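Local coordinates for putative transcriptional regulator TRANSCRIPTION REGULATOR protein (Rhizobium meliloti, PDB 5NLA) that activates transcription as an AraC-like regulator, binding c-di-GMP to control extracellular polysaccharide production and probably recognising DNA through a helix-turn-helix domain, at residues L128-R133 and A167-F172; P147-F152 and N190-G195. One frame throughout, in Å; residues are numbered along the deposited sequence.

In the fold
Contacts 1 and 2 follow one another across a single antiparallel sheet, in which the strand order runs 166-173, 124-129, 150-154, 191-193. Contact 1 joins the first pair and contact 2 the last, with their centres about 10 Å apart. Strand 124-129 meets strand 150-154 between them: F129 O lies 2.7 Å from G148 N and F129 N lies 3.1 Å from E149 O, both probable hydrogen bonds. Helix 196-211 lies against one face of this sheet, receiving L128 and I169 from contact 1 and F150 and L193 from contact 2. L128 touches F150 on the helix side and F129 touches F151 on the reverse face, so packing links the contacts on both faces.

Contact 1: L128-R133 and A167-F172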
# COMPACT_ATOMS: atom_id res chain seq x y z
N LEU A 128 1.63 -1.44 11.01
CA LEU A 128 2.00 -1.67 12.40
C LEU A 128 1.13 -2.75 13.01
O LEU A 128 -0.08 -2.68 12.85
CB LEU A 128 1.76 -0.40 13.20
CG LEU A 128 2.03 -0.45 14.70
CD1 LEU A 128 3.49 -0.75 14.97
CD2 LEU A 128 1.59 0.87 15.32
N PHE A 129 1.72 -3.68 13.75
CA PHE A 129 0.94 -4.72 14.45
C PHE A 129 0.75 -4.34 15.91
O PHE A 129 1.72 -4.10 16.63
CB PHE A 129 1.65 -6.08 14.36
CG PHE A 129 1.48 -6.77 13.03
CD1 PHE A 129 1.91 -6.17 11.86
CD2 PHE A 129 0.90 -8.02 12.96
CE1 PHE A 129 1.75 -6.80 10.63
CE2 PHE A 129 0.72 -8.65 11.74
CZ PHE A 129 1.15 -8.04 10.57
N ARG A 130 -0.51 -4.29 16.35
CA ARG A 130 -0.83 -4.19 17.78
C ARG A 130 -0.58 -5.56 18.40
O ARG A 130 0.07 -5.68 19.43
CB ARG A 130 -2.29 -3.78 18.02
CG ARG A 130 -2.79 -2.59 17.21
CD ARG A 130 -1.81 -1.44 17.29
NE ARG A 130 -2.41 -0.17 16.88
CZ ARG A 130 -1.79 1.01 17.00
NH1 ARG A 130 -0.57 1.09 17.52
NH2 ARG A 130 -2.41 2.12 16.61
N SER A 131 -1.13 -6.59 17.75
CA SER A 131 -0.90 -7.98 18.10
C SER A 131 -0.76 -8.83 16.84
O SER A 131 -1.22 -8.46 15.79
CB SER A 131 -2.06 -8.50 18.92
OG SER A 131 -3.25 -8.48 18.15
N GLY A 132 -0.15 -10.00 17.00
CA GLY A 132 0.08 -10.94 15.92
C GLY A 132 1.49 -10.81 15.36
O GLY A 132 2.29 -10.00 15.81
N ARG A 133 1.75 -11.61 14.35
CA ARG A 133 3.07 -11.77 13.76
C ARG A 133 2.82 -12.12 12.32
O ARG A 133 1.92 -12.92 12.04
CB ARG A 133 3.87 -12.88 14.44
CG ARG A 133 4.31 -12.51 15.83
CD ARG A 133 5.35 -13.44 16.45
NE ARG A 133 6.01 -12.78 17.59
CZ ARG A 133 6.95 -11.84 17.49
NH1 ARG A 133 7.41 -11.44 16.30
NH2 ARG A 133 7.47 -11.29 18.58
N ALA A 167 -4.09 -7.80 14.78
CA ALA A 167 -4.71 -6.49 14.67
C ALA A 167 -3.62 -5.56 14.20
O ALA A 167 -2.57 -5.47 14.82
CB ALA A 167 -5.24 -6.02 16.02
N SER A 168 -3.86 -4.88 13.10
CA SER A 168 -2.88 -3.94 12.60
C SER A 168 -3.52 -2.62 12.23
O SER A 168 -4.73 -2.52 12.04
CB SER A 168 -2.11 -4.52 11.40
OG SER A 168 -2.97 -4.91 10.35
N ILE A 169 -2.67 -1.60 12.16
CA ILE A 169 -3.03 -0.33 11.54
C ILE A 169 -2.09 -0.14 10.33
O ILE A 169 -0.86 -0.23 10.46
CB ILE A 169 -3.05 0.83 12.57
CG1 ILE A 169 -3.58 2.12 11.91
CG2 ILE A 169 -1.68 1.06 13.20
CD1 ILE A 169 -4.23 3.08 12.89
N LEU A 170 -2.70 0.06 9.16
CA LEU A 170 -1.99 0.07 7.88
C LEU A 170 -2.10 1.44 7.18
O LEU A 170 -3.19 1.98 7.04
CB LEU A 170 -2.61 -0.97 6.94
CG LEU A 170 -2.55 -2.47 7.26
CD1 LEU A 170 -3.30 -3.22 6.16
CD2 LEU A 170 -1.12 -2.98 7.36
N LEU A 171 -0.95 1.98 6.75
CA LEU A 171 -0.89 3.18 5.92
C LEU A 171 -0.63 2.79 4.46
O LEU A 171 0.32 2.04 4.16
CB LEU A 171 0.26 4.10 6.36
CG LEU A 171 0.36 4.49 7.83
CD1 LEU A 171 1.64 5.27 8.09
CD2 LEU A 171 -0.86 5.28 8.25
N PHE A 172 -1.47 3.29 3.56
CA PHE A 172 -1.24 3.14 2.13
C PHE A 172 -1.04 4.56 1.60
O PHE A 172 -1.93 5.39 1.68
CB PHE A 172 -2.44 2.50 1.45
CG PHE A 172 -2.70 1.07 1.86
CD1 PHE A 172 -2.03 0.02 1.24
CD2 PHE A 172 -3.68 0.77 2.82
CE1 PHE A 172 -2.29 -1.30 1.60
CE2 PHE A 172 -3.95 -0.56 3.18
CZ PHE A 172 -3.26 -1.59 2.57
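R130 lays one face of its guanidinium over the methyl CG2 of I169, with NH2 3.6 Å from that carbon and the methyl offset toward the rim of the group. A bend at chi2 (-48°) turns the arginine chain back along the sheet to reach it, while NH1 goes on to a hydrogen bond with N206 of helix 196-211. The same I169 methyl also meets L128, whose CB lies 3.7 Å from CG2; one branch thus touches both the leucine and the arginine. L128 and I169 form an antiparallel hydrogen-bonded pair, with L128 N to I169 O at 2.8 Å, nearly straight at 172°, and I169 N to L128 O at 2.9 Å. F129 and S168 come next as the non-hydrogen-bonded pair, with S168 CB over one face of the phenyl ring. Beyond them the register slips by one in a classic beta bulge: R130 and S131 both face A167. A167 O takes a bond from R130 N at 2.8 Å and a weak one from S131 N, and A167 N answers to S131 O at 3.1 Å. Next to this bond, S131 OG sits 3.8 Å from A167 CB.

Contact 2: P147-F152 and N190-G195; sequences PGEFFF and NSVLSG
F150 and L193 cross at a slant on the sheet face they share with F152: F150 CB rests 3.7 Å from L193 CD1, while the ring leads away and turns its edge to L193 O, near the ring plane. F152, its CG swung opposite the backbone N (chi1 162°), leans away from F150; its edge, at CD2, lies 4.1 Å from S191 OG, itself hydrogen-bonded to A188 O. F151 and V192 point to the reverse face. E149 runs obliquely past V192, its CD 3.8 Å from CG1, and OE2 comes up to S194 CB while OE1 bonds G146 N. Without the carboxylate, as with an alanine here, G146 N would probably lose this side-chain acceptor and a gap would open beside V192 CG1. Between the backbones, F150 N to L193 O (3.1 Å) and L193 N to F150 O (2.8 Å) form a hydrogen-bonded pair. N190 and S191 both face F152 in a G1 beta bulge: F152 O receives S191 N at 3.2 Å plus a weak bond from N190 N. F150 and L193 pack on A198 of helix 196-211, V192 touches T143 of strand 141-145, and V126 of strand 124-129 meets F150 and F152.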
# COMPACT_ATOMS: atom_id res chain seq x y z
N PRO A 147 4.41 -7.81 17.23
CA PRO A 147 3.72 -6.71 17.92
C PRO A 147 4.62 -5.49 18.15
O PRO A 147 5.79 -5.64 18.51
CB PRO A 147 3.31 -7.34 19.25
CG PRO A 147 3.21 -8.80 18.95
CD PRO A 147 4.35 -9.05 18.02
N GLY A 148 4.06 -4.31 17.90
CA GLY A 148 4.76 -3.04 18.09
C GLY A 148 5.81 -2.76 17.04
O GLY A 148 6.61 -1.85 17.24
N GLU A 149 5.81 -3.50 15.94
CA GLU A 149 6.74 -3.28 14.83
C GLU A 149 5.98 -2.99 13.55
O GLU A 149 4.82 -3.41 13.40
CB GLU A 149 7.59 -4.51 14.58
CG GLU A 149 8.31 -5.06 15.79
CD GLU A 149 9.34 -6.08 15.39
OE1 GLU A 149 8.95 -7.15 14.87
OE2 GLU A 149 10.55 -5.81 15.58
N PHE A 150 6.66 -2.31 12.62
CA PHE A 150 6.13 -2.05 11.28
C PHE A 150 6.78 -2.92 10.23
O PHE A 150 7.99 -3.18 10.30
CB PHE A 150 6.43 -0.62 10.84
CG PHE A 150 5.78 0.44 11.67
CD1 PHE A 150 6.39 0.88 12.83
CD2 PHE A 150 4.59 1.02 11.26
CE1 PHE A 150 5.79 1.88 13.59
CE2 PHE A 150 3.99 2.02 12.02
CZ PHE A 150 4.59 2.44 13.19
N PHE A 151 6.00 -3.33 9.23
CA PHE A 151 6.58 -3.73 7.94
C PHE A 151 6.54 -2.51 7.03
O PHE A 151 5.65 -1.66 7.15
CB PHE A 151 5.86 -4.95 7.30
CG PHE A 151 4.47 -4.66 6.77
CD1 PHE A 151 4.27 -4.05 5.53
CD2 PHE A 151 3.34 -5.03 7.50
CE1 PHE A 151 2.99 -3.79 5.06
CE2 PHE A 151 2.06 -4.78 7.03
CZ PHE A 151 1.88 -4.16 5.80
N PHE A 152 7.52 -2.43 6.14
CA PHE A 152 7.45 -1.54 4.99
C PHE A 152 7.56 -2.35 3.69
O PHE A 152 8.42 -3.23 3.58
CB PHE A 152 8.54 -0.47 5.05
CG PHE A 152 8.79 0.20 3.73
CD1 PHE A 152 7.91 1.16 3.24
CD2 PHE A 152 9.89 -0.15 2.96
CE1 PHE A 152 8.13 1.76 2.01
CE2 PHE A 152 10.12 0.44 1.73
CZ PHE A 152 9.24 1.40 1.26
N ASN A 190 10.31 -4.67 1.92
CA ASN A 190 10.04 -5.80 2.82
C ASN A 190 11.02 -5.82 3.98
O ASN A 190 11.74 -6.80 4.19
CB ASN A 190 10.04 -7.13 2.07
CG ASN A 190 9.27 -8.21 2.80
OD1 ASN A 190 8.09 -8.03 3.15
ND2 ASN A 190 9.92 -9.36 3.01
N SER A 191 11.06 -4.71 4.72
CA SER A 191 11.87 -4.64 5.93
C SER A 191 11.01 -4.33 7.16
O SER A 191 9.84 -3.97 7.06
CB SER A 191 12.99 -3.61 5.77
OG SER A 191 12.48 -2.40 5.26
N VAL A 192 11.63 -4.50 8.32
CA VAL A 192 10.97 -4.25 9.59
C VAL A 192 11.46 -2.92 10.13
O VAL A 192 12.65 -2.59 9.99
CB VAL A 192 11.28 -5.34 10.64
CG1 VAL A 192 10.22 -5.33 11.73
CG2 VAL A 192 11.36 -6.71 10.00
N LEU A 193 10.56 -2.18 10.75
CA LEU A 193 10.92 -0.96 11.46
C LEU A 193 10.71 -1.21 12.94
O LEU A 193 9.57 -1.41 13.38
CB LEU A 193 10.10 0.23 10.96
CG LEU A 193 9.88 0.29 9.45
CD1 LEU A 193 8.93 1.43 9.11
CD2 LEU A 193 11.22 0.44 8.74
N SER A 194 11.80 -1.25 13.69
CA SER A 194 11.77 -1.29 15.15
C SER A 194 12.90 -0.43 15.69
O SER A 194 13.92 -0.23 15.00
CB SER A 194 11.85 -2.72 15.69
OG SER A 194 13.07 -3.34 15.36
N GLY A 195 12.71 0.08 16.90
CA GLY A 195 13.60 1.07 17.51
C GLY A 195 12.81 2.23 18.05
O GLY A 195 11.57 2.21 18.05